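Local atomic coordinates of toll-like receptor 13 (Mus musculus, PDB entry 4Z0C), a protein that recognizes and binds bacterial 23S ribosomal RNA as an innate immune receptor and signals through MYD88 and TRAF6 to activate NF-kappa-B. Residues Arg590-Leu602 and Asn613-Leu626. Residues are numbered along the deposited sequence; the frame is centred on the assembly and turned at random.
Sequences RSLYLNASLFQNL and NNLESLVPDMFSSL. With nucleotides of chain D.
M622 reaches across to the neighbouring coil and wedges its thioether chain between the F599 ring and the bend at L594-N595. Its CG leaves anti to the backbone N (chi1 179°) and lies 3.5 Å from F599 CD2, close to CE2 as well. The same CG sits 3.9 Å above one face of the F623 ring, offset toward the rim, so both phenylalanines pack it, while M622 O approaches the F599 edge near its plane. From there the chain turns at chi3 (-89°), which brings CE up to the backbone oxygens of L594 and N595, with L594 CB 3.7 Å from CE. A flexible, unbranched side chain suits such a bent slot, and SD, 5.1 Å from the centroid of F599, makes an oblique Met-aromatic contact. F599 also meets F623 rim to rim: CE2 stands 3.7 Å from F623 CE1, the planes 24° apart. The segments belong to successive coils of the receptor's extracellular leucine-rich-repeat solenoid: 590-602 begins in LRR 23 and carries the short strand 592-594, whereas 613-626 is irregular and lies largely in LRR 24. Buried F623 goes on to meet F632. L626 CD2 fits between F599 CB, 3.8 Å away, and L602. At the opposite end of the interface L592 and L615 touch methyl to methyl. L592 CD1 also rests against the N613 amide, held by hydrogen bonds from OD1 to T585 and from ND2 to I582 O. Near the surface the single methyl of A596 lets V619 CG1 come up against it, and S625 is compact enough to sit against the Q600 backbone. Between the turns a water, its oxygen 2.8 Å from M622 O, donates to that atom and to A596 O and accepts from F599 N, satisfying all three.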
ATOM      1  N   ARG A 590      14.781  -6.110  16.111  1.00 26.62           N
ATOM      2  CA  ARG A 590      14.401  -4.801  15.597  1.00 35.20           C
ATOM      3  C   ARG A 590      12.904  -4.703  15.322  1.00 31.62           C
ATOM      4  O   ARG A 590      12.320  -3.659  15.558  1.00 37.80           O
ATOM      5  CB  ARG A 590      15.175  -4.470  14.322  1.00 40.87           C
ATOM      6  CG  ARG A 590      16.665  -4.243  14.534  1.00 34.31           C
ATOM      7  CD  ARG A 590      17.324  -3.843  13.227  1.00 39.22           C
ATOM      8  NE  ARG A 590      18.615  -4.494  13.059  1.00 48.62           N
ATOM      9  CZ  ARG A 590      18.859  -5.454  12.174  1.00 46.69           C
ATOM     10  NH1 ARG A 590      17.909  -5.854  11.351  1.00 47.22           N
ATOM     11  NH2 ARG A 590      20.062  -5.999  12.093  1.00 54.15           N
ATOM     12  N   SER A 591      12.274  -5.799  14.893  1.00 30.34           N
ATOM     13  CA  SER A 591      10.888  -5.733  14.417  1.00 32.27           C
ATOM     14  C   SER A 591       9.854  -6.352  15.345  1.00 35.25           C
ATOM     15  O   SER A 591       8.648  -6.185  15.128  1.00 28.17           O
ATOM     16  CB  SER A 591      10.755  -6.392  13.039  1.00 27.13           C
ATOM     17  OG  SER A 591      11.123  -7.755  13.063  1.00 32.13           O
ATOM     18  N   LEU A 592      10.317  -7.066  16.371  1.00 31.05           N
ATOM     19  CA  LEU A 592       9.404  -7.811  17.232  1.00 26.00           C
ATOM     20  C   LEU A 592       9.866  -7.769  18.671  1.00 27.73           C
ATOM     21  O   LEU A 592      11.026  -8.030  18.949  1.00 26.20           O
ATOM     22  CB  LEU A 592       9.347  -9.270  16.785  1.00 16.77           C
ATOM     23  CG  LEU A 592       8.056 -10.094  16.907  1.00 29.16           C
ATOM     24  CD1 LEU A 592       8.394 -11.576  17.118  1.00 22.64           C
ATOM     25  CD2 LEU A 592       7.087  -9.588  17.959  1.00 31.72           C
ATOM     26  N   TYR A 593       8.966  -7.404  19.574  1.00 24.43           N
ATOM     27  CA  TYR A 593       9.210  -7.579  20.990  1.00 23.19           C
ATOM     28  C   TYR A 593       7.985  -8.138  21.668  1.00 26.43           C
ATOM     29  O   TYR A 593       6.898  -7.589  21.530  1.00 31.97           O
ATOM     30  CB  TYR A 593       9.625  -6.274  21.674  1.00 20.43           C
ATOM     31  CG  TYR A 593      10.021  -6.482  23.116  1.00 26.51           C
ATOM     32  CD1 TYR A 593       9.070  -6.488  24.136  1.00 31.17           C
ATOM     33  CD2 TYR A 593      11.346  -6.706  23.458  1.00 33.55           C
ATOM     34  CE1 TYR A 593       9.439  -6.706  25.457  1.00 31.14           C
ATOM     35  CE2 TYR A 593      11.720  -6.925  24.769  1.00 35.39           C
ATOM     36  CZ  TYR A 593      10.768  -6.922  25.761  1.00 36.45           C
ATOM     37  OH  TYR A 593      11.168  -7.132  27.059  1.00 48.38           O
ATOM     38  N   LEU A 594       8.181  -9.213  22.427  1.00 28.85           N
ATOM     39  CA  LEU A 594       7.119  -9.833  23.208  1.00 29.43           C
ATOM     40  C   LEU A 594       7.585  -9.897  24.661  1.00 34.97           C
ATOM     41  O   LEU A 594       8.652 -10.444  24.944  1.00 30.77           O
ATOM     42  CB  LEU A 594       6.818 -11.247  22.688  1.00 21.97           C
ATOM     43  CG  LEU A 594       6.505 -11.417  21.195  1.00 29.44           C
ATOM     44  CD1 LEU A 594       6.379 -12.887  20.815  1.00 25.06           C
ATOM     45  CD2 LEU A 594       5.233 -10.698  20.830  1.00 28.33           C
ATOM     46  N   ASN A 595       6.820  -9.290  25.568  1.00 32.30           N
ATOM     47  CA  ASN A 595       7.131  -9.337  26.991  1.00 28.96           C
ATOM     48  C   ASN A 595       7.282 -10.792  27.415  1.00 34.02           C
ATOM     49  O   ASN A 595       6.578 -11.671  26.907  1.00 33.88           O
ATOM     50  CB  ASN A 595       6.030  -8.643  27.801  1.00 29.53           C
ATOM     51  CG  ASN A 595       6.304  -8.633  29.311  1.00 35.84           C
ATOM     52  OD1 ASN A 595       6.267  -9.679  29.968  1.00 36.08           O
ATOM     53  ND2 ASN A 595       6.557  -7.443  29.868  1.00 37.69           N
ATOM     54  N   ALA A 596       8.214 -11.047  28.330  1.00 32.51           N
ATOM     55  CA  ALA A 596       8.529 -12.418  28.735  1.00 31.06           C
ATOM     56  C   ALA A 596       7.283 -13.175  29.196  1.00 32.72           C
ATOM     57  O   ALA A 596       7.153 -14.362  28.932  1.00 36.47           O
ATOM     58  CB  ALA A 596       9.595 -12.429  29.816  1.00 26.16           C
ATOM     59  N   SER A 597       6.353 -12.485  29.851  1.00 29.26           N
ATOM     60  CA  SER A 597       5.151 -13.143  30.350  1.00 31.49           C
ATOM     61  C   SER A 597       3.880 -12.802  29.562  1.00 35.54           C
ATOM     62  O   SER A 597       2.775 -12.943  30.083  1.00 34.04           O
ATOM     63  CB  SER A 597       4.949 -12.808  31.833  1.00 39.86           C
ATOM     64  OG  SER A 597       5.033 -11.411  32.064  1.00 46.29           O
ATOM     65  N   LEU A 598       4.042 -12.380  28.307  1.00 37.51           N
ATOM     66  CA  LEU A 598       2.920 -11.949  27.462  1.00 36.88           C
ATOM     67  C   LEU A 598       1.831 -13.017  27.252  1.00 35.65           C
ATOM     68  O   LEU A 598       0.638 -12.699  27.225  1.00 29.23           O
ATOM     69  CB  LEU A 598       3.450 -11.485  26.099  1.00 33.69           C
ATOM     70  CG  LEU A 598       2.462 -10.870  25.103  1.00 32.30           C
ATOM     71  CD1 LEU A 598       1.929  -9.541  25.611  1.00 21.23           C
ATOM     72  CD2 LEU A 598       3.147 -10.709  23.770  1.00 29.82           C
ATOM     73  N   PHE A 599       2.248 -14.277  27.128  1.00 35.58           N
ATOM     74  CA  PHE A 599       1.327 -15.378  26.839  1.00 39.69           C
ATOM     75  C   PHE A 599       0.696 -16.026  28.079  1.00 37.90           C
ATOM     76  O   PHE A 599       0.047 -17.065  27.974  1.00 37.67           O
ATOM     77  CB  PHE A 599       2.037 -16.471  26.039  1.00 39.46           C
ATOM     78  CG  PHE A 599       2.526 -16.028  24.699  1.00 39.67           C
ATOM     79  CD1 PHE A 599       1.694 -15.362  23.830  1.00 40.44           C
ATOM     80  CD2 PHE A 599       3.831 -16.272  24.312  1.00 43.33           C
ATOM     81  CE1 PHE A 599       2.161 -14.957  22.594  1.00 43.69           C
ATOM     82  CE2 PHE A 599       4.298 -15.872  23.079  1.00 42.03           C
ATOM     83  CZ  PHE A 599       3.463 -15.215  22.220  1.00 40.68           C
ATOM     84  N   GLN A 600       0.888 -15.433  29.247  1.00 36.78           N
ATOM     85  CA  GLN A 600       0.457 -16.073  30.494  1.00 39.88           C
ATOM     86  C   GLN A 600      -1.023 -16.394  30.607  1.00 42.57           C
ATOM     87  O   GLN A 600      -1.398 -17.393  31.207  1.00 49.49           O
ATOM     88  CB  GLN A 600       0.865 -15.238  31.691  1.00 51.76           C
ATOM     89  CG  GLN A 600       2.254 -15.535  32.175  1.00 67.50           C
ATOM     90  CD  GLN A 600       2.541 -14.862  33.492  1.00 71.77           C
ATOM     91  OE1 GLN A 600       2.037 -13.764  33.767  1.00 71.68           O
ATOM     92  NE2 GLN A 600       3.328 -15.523  34.329  1.00 66.69           N
ATOM     93  N   ASN A 601      -1.874 -15.553  30.046  1.00 38.45           N
ATOM     94  CA  ASN A 601      -3.303 -15.781  30.208  1.00 37.48           C
ATOM     95  C   ASN A 601      -3.950 -16.579  29.078  1.00 30.46           C
ATOM     96  O   ASN A 601      -5.136 -16.913  29.133  1.00 25.46           O
ATOM     97  CB  ASN A 601      -4.021 -14.460  30.423  1.00 44.34           C
ATOM     98  CG  ASN A 601      -4.152 -14.130  31.875  1.00 55.94           C
ATOM     99  OD1 ASN A 601      -3.181 -13.741  32.517  1.00 52.26           O
ATOM    100  ND2 ASN A 601      -5.345 -14.313  32.420  1.00 69.24           N
ATOM    101  N   LEU A 602      -3.162 -16.877  28.057  1.00 26.20           N
ATOM    102  CA  LEU A 602      -3.688 -17.501  26.867  1.00 28.53           C
ATOM    103  C   LEU A 602      -3.757 -19.005  27.079  1.00 36.22           C
ATOM    104  O   LEU A 602      -3.096 -19.784  26.389  1.00 30.03           O
ATOM    105  CB  LEU A 602      -2.856 -17.131  25.637  1.00 32.85           C
ATOM    106  CG  LEU A 602      -2.658 -15.641  25.333  1.00 36.20           C
ATOM    107  CD1 LEU A 602      -1.952 -15.456  23.988  1.00 33.97           C
ATOM    108  CD2 LEU A 602      -3.986 -14.878  25.366  1.00 34.65           C
ATOM    109  N   ASN A 613      10.162 -14.484  11.202  1.00 30.46           N
ATOM    110  CA  ASN A 613      10.500 -13.336  12.019  1.00 27.72           C
ATOM    111  C   ASN A 613      11.994 -13.266  12.227  1.00 31.68           C
ATOM    112  O   ASN A 613      12.469 -12.400  12.956  1.00 29.66           O
ATOM    113  CB  ASN A 613       9.801 -13.410  13.358  1.00 28.64           C
ATOM    114  CG  ASN A 613       8.387 -12.939  13.284  1.00 30.26           C
ATOM    115  OD1 ASN A 613       8.118 -11.882  12.739  1.00 30.92           O
ATOM    116  ND2 ASN A 613       7.462 -13.731  13.811  1.00 24.74           N
ATOM    117  N   ASN A 614      12.731 -14.178  11.589  1.00 41.77           N
ATOM    118  CA  ASN A 614      14.179 -14.245  11.776  1.00 40.92           C
ATOM    119  C   ASN A 614      14.642 -14.250  13.233  1.00 34.52           C
ATOM    120  O   ASN A 614      15.676 -13.675  13.560  1.00 36.59           O
ATOM    121  CB  ASN A 614      14.868 -13.120  10.998  1.00 46.78           C
ATOM    122  CG  ASN A 614      15.267 -13.532   9.591  1.00 62.29           C
ATOM    123  OD1 ASN A 614      16.368 -13.221   9.144  1.00 74.62           O
ATOM    124  ND2 ASN A 614      14.394 -14.257   8.902  1.00 66.81           N
ATOM    125  N   LEU A 615      13.864 -14.891  14.100  1.00 30.79           N
ATOM    126  CA  LEU A 615      14.219 -15.058  15.513  1.00 31.70           C
ATOM    127  C   LEU A 615      15.553 -15.792  15.664  1.00 34.50           C
ATOM    128  O   LEU A 615      15.800 -16.780  14.974  1.00 32.35           O
ATOM    129  CB  LEU A 615      13.135 -15.866  16.225  1.00 40.00           C
ATOM    130  CG  LEU A 615      11.992 -15.207  17.009  1.00 40.83           C
ATOM    131  CD1 LEU A 615      11.755 -13.760  16.630  1.00 34.67           C
ATOM    132  CD2 LEU A 615      10.699 -16.047  16.876  1.00 31.51           C
ATOM    133  N   GLU A 616      16.396 -15.331  16.586  1.00 37.96           N
ATOM    134  CA  GLU A 616      17.710 -15.940  16.787  1.00 39.19           C
ATOM    135  C   GLU A 616      17.747 -16.870  18.019  1.00 33.97           C
ATOM    136  O   GLU A 616      18.530 -17.820  18.076  1.00 35.65           O
ATOM    137  CB  GLU A 616      18.787 -14.848  16.866  1.00 51.14           C
ATOM    138  CG  GLU A 616      19.965 -15.106  15.942  1.00 67.56           C
ATOM    139  CD  GLU A 616      19.875 -14.297  14.655  1.00 73.05           C
ATOM    140  OE1 GLU A 616      18.957 -13.461  14.565  1.00 80.37           O
ATOM    141  OE2 GLU A 616      20.691 -14.513  13.725  1.00 69.36           O
ATOM    142  N   SER A 617      16.865 -16.602  18.977  1.00 28.48           N
ATOM    143  CA  SER A 617      16.771 -17.358  20.223  1.00 31.55           C
ATOM    144  C   SER A 617      15.322 -17.351  20.678  1.00 30.48           C
ATOM    145  O   SER A 617      14.500 -16.633  20.119  1.00 29.93           O
ATOM    146  CB  SER A 617      17.615 -16.704  21.327  1.00 38.77           C
ATOM    147  OG  SER A 617      18.891 -16.339  20.849  1.00 52.96           O
ATOM    148  N   LEU A 618      15.025 -18.118  21.721  1.00 36.20           N
ATOM    149  CA  LEU A 618      13.696 -18.118  22.322  1.00 41.75           C
ATOM    150  C   LEU A 618      13.752 -17.623  23.776  1.00 42.08           C
ATOM    151  O   LEU A 618      14.710 -17.892  24.494  1.00 38.19           O
ATOM    152  CB  LEU A 618      13.102 -19.524  22.248  1.00 38.31           C
ATOM    153  CG  LEU A 618      12.043 -19.888  21.186  1.00 44.01           C
ATOM    154  CD1 LEU A 618      12.197 -19.125  19.857  1.00 36.87           C
ATOM    155  CD2 LEU A 618      12.052 -21.410  20.959  1.00 33.68           C
ATOM    156  N   VAL A 619      12.752 -16.853  24.192  1.00 42.98           N
ATOM    157  CA  VAL A 619      12.688 -16.343  25.563  1.00 38.86           C
ATOM    158  C   VAL A 619      12.274 -17.453  26.535  1.00 44.45           C
ATOM    159  O   VAL A 619      11.220 -18.068  26.347  1.00 45.86           O
ATOM    160  CB  VAL A 619      11.677 -15.168  25.668  1.00 42.69           C
ATOM    161  CG1 VAL A 619      11.358 -14.857  27.116  1.00 50.82           C
ATOM    162  CG2 VAL A 619      12.192 -13.919  24.934  1.00 30.68           C
ATOM    163  N   PRO A 620      13.090 -17.704  27.586  1.00 44.54           N
ATOM    164  CA  PRO A 620      12.826 -18.788  28.555  1.00 42.10           C
ATOM    165  C   PRO A 620      11.456 -18.667  29.233  1.00 38.77           C
ATOM    166  O   PRO A 620      11.084 -17.564  29.649  1.00 32.87           O
ATOM    167  CB  PRO A 620      13.956 -18.629  29.592  1.00 36.32           C
ATOM    168  CG  PRO A 620      15.058 -17.970  28.839  1.00 42.48           C
ATOM    169  CD  PRO A 620      14.365 -17.019  27.865  1.00 42.09           C
ATOM    170  N   ASP A 621      10.717 -19.779  29.301  1.00 31.20           N
ATOM    171  CA  ASP A 621       9.379 -19.816  29.913  1.00 32.87           C
ATOM    172  C   ASP A 621       8.312 -18.937  29.237  1.00 35.67           C
ATOM    173  O   ASP A 621       7.250 -18.680  29.813  1.00 41.04           O
ATOM    174  CB  ASP A 621       9.433 -19.519  31.422  1.00 43.78           C
ATOM    175  CG  ASP A 621       9.962 -20.701  32.241  1.00 54.03           C
ATOM    176  OD1 ASP A 621       9.506 -21.847  32.019  1.00 45.15           O
ATOM    177  OD2 ASP A 621      10.812 -20.475  33.131  1.00 65.50           O
ATOM    178  N   MET A 622       8.590 -18.458  28.032  1.00 26.95           N
ATOM    179  CA  MET A 622       7.588 -17.679  27.315  1.00 32.46           C
ATOM    180  C   MET A 622       6.343 -18.497  26.944  1.00 34.03           C
ATOM    181  O   MET A 622       5.224 -17.987  26.962  1.00 32.28           O
ATOM    182  CB  MET A 622       8.197 -17.044  26.065  1.00 33.88           C
ATOM    183  CG  MET A 622       7.209 -16.239  25.246  1.00 35.06           C
ATOM    184  SD  MET A 622       8.034 -15.228  24.007  1.00 35.61           S
ATOM    185  CE  MET A 622       8.290 -13.752  24.989  1.00 27.84           C
ATOM    186  N   PHE A 623       6.536 -19.775  26.649  1.00 29.40           N
ATOM    187  CA  PHE A 623       5.448 -20.598  26.127  1.00 32.40           C
ATOM    188  C   PHE A 623       4.908 -21.596  27.152  1.00 40.33           C
ATOM    189  O   PHE A 623       3.925 -22.294  26.890  1.00 43.96           O
ATOM    190  CB  PHE A 623       5.940 -21.340  24.878  1.00 24.24           C
ATOM    191  CG  PHE A 623       6.656 -20.444  23.888  1.00 38.24           C
ATOM    192  CD1 PHE A 623       5.964 -19.463  23.184  1.00 24.98           C
ATOM    193  CD2 PHE A 623       8.015 -20.596  23.640  1.00 41.03           C
ATOM    194  CE1 PHE A 623       6.621 -18.651  22.287  1.00 29.50           C
ATOM    195  CE2 PHE A 623       8.667 -19.776  22.717  1.00 34.19           C
ATOM    196  CZ  PHE A 623       7.971 -18.816  22.051  1.00 28.40           C
ATOM    197  N   SER A 624       5.525 -21.608  28.332  1.00 42.66           N
ATOM    198  CA  SER A 624       5.226 -22.566  29.399  1.00 40.31           C
ATOM    199  C   SER A 624       3.810 -22.497  29.957  1.00 32.79           C
ATOM    200  O   SER A 624       3.419 -23.371  30.700  1.00 40.37           O
ATOM    201  CB  SER A 624       6.202 -22.381  30.562  1.00 47.81           C
ATOM    202  OG  SER A 624       7.521 -22.629  30.138  1.00 57.59           O
ATOM    203  N   SER A 625       3.047 -21.458  29.641  1.00 35.31           N
ATOM    204  CA  SER A 625       1.676 -21.390  30.139  1.00 37.90           C
ATOM    205  C   SER A 625       0.700 -21.969  29.129  1.00 34.80           C
ATOM    206  O   SER A 625      -0.463 -22.203  29.449  1.00 32.82           O
ATOM    207  CB  SER A 625       1.264 -19.952  30.472  1.00 42.77           C
ATOM    208  OG  SER A 625       1.789 -19.546  31.726  1.00 53.98           O
ATOM    209  N   LEU A 626       1.185 -22.218  27.919  1.00 33.79           N
ATOM    210  CA  LEU A 626       0.310 -22.599  26.822  1.00 38.98           C
ATOM    211  C   LEU A 626      -0.094 -24.081  26.896  1.00 37.34           C
ATOM    212  O   LEU A 626       0.432 -24.914  26.165  1.00 37.82           O
ATOM    213  CB  LEU A 626       0.958 -22.238  25.478  1.00 37.76           C
ATOM    214  CG  LEU A 626       1.413 -20.771  25.322  1.00 34.10           C
ATOM    215  CD1 LEU A 626       2.118 -20.544  23.983  1.00 34.23           C
ATOM    216  CD2 LEU A 626       0.271 -19.768  25.500  1.00 25.39           C
TER
ATOM    217  P     A D   9      16.676  -0.059  14.906  1.00 31.56           P
ATOM    218  OP1   A D   9      18.155  -0.206  14.817  1.00 29.07           O
ATOM    219  OP2   A D   9      15.789  -1.021  15.593  1.00 36.54           O
ATOM    220  O5'   A D   9      16.404   1.362  15.565  1.00 31.57           O
ATOM    221  C5'   A D   9      15.067   1.799  15.750  1.00 32.48           C
ATOM    222  C4'   A D   9      14.991   3.259  16.080  1.00 36.26           C
ATOM    223  O4'   A D   9      15.253   4.040  14.881  1.00 39.09           O
ATOM    224  C3'   A D   9      13.639   3.712  16.610  1.00 36.55           C
ATOM    225  O3'   A D   9      13.846   4.651  17.661  1.00 40.34           O
ATOM    226  C2'   A D   9      12.989   4.383  15.394  1.00 38.48           C
ATOM    227  O2'   A D   9      12.055   5.394  15.710  1.00 43.37           O
ATOM    228  C1'   A D   9      14.195   4.943  14.645  1.00 35.92           C
ATOM    229  N9    A D   9      14.017   5.021  13.189  1.00 39.40           N
ATOM    230  C8    A D   9      13.539   4.036  12.350  1.00 40.10           C
ATOM    231  N7    A D   9      13.516   4.365  11.078  1.00 40.18           N
ATOM    232  C5    A D   9      14.028   5.660  11.069  1.00 34.88           C
ATOM    233  C6    A D   9      14.258   6.585  10.025  1.00 39.74           C
ATOM    234  N6    A D   9      13.998   6.321   8.734  1.00 32.44           N
ATOM    235  N1    A D   9      14.781   7.802  10.358  1.00 40.05           N
ATOM    236  C2    A D   9      15.035   8.049  11.650  1.00 30.48           C
ATOM    237  N3    A D   9      14.851   7.259  12.711  1.00 26.36           N
ATOM    238  C4    A D   9      14.344   6.070  12.358  1.00 31.80           C
TER
HETATM  239  O   HOH W   1       4.923 -15.361  27.867  1.00 36.11           O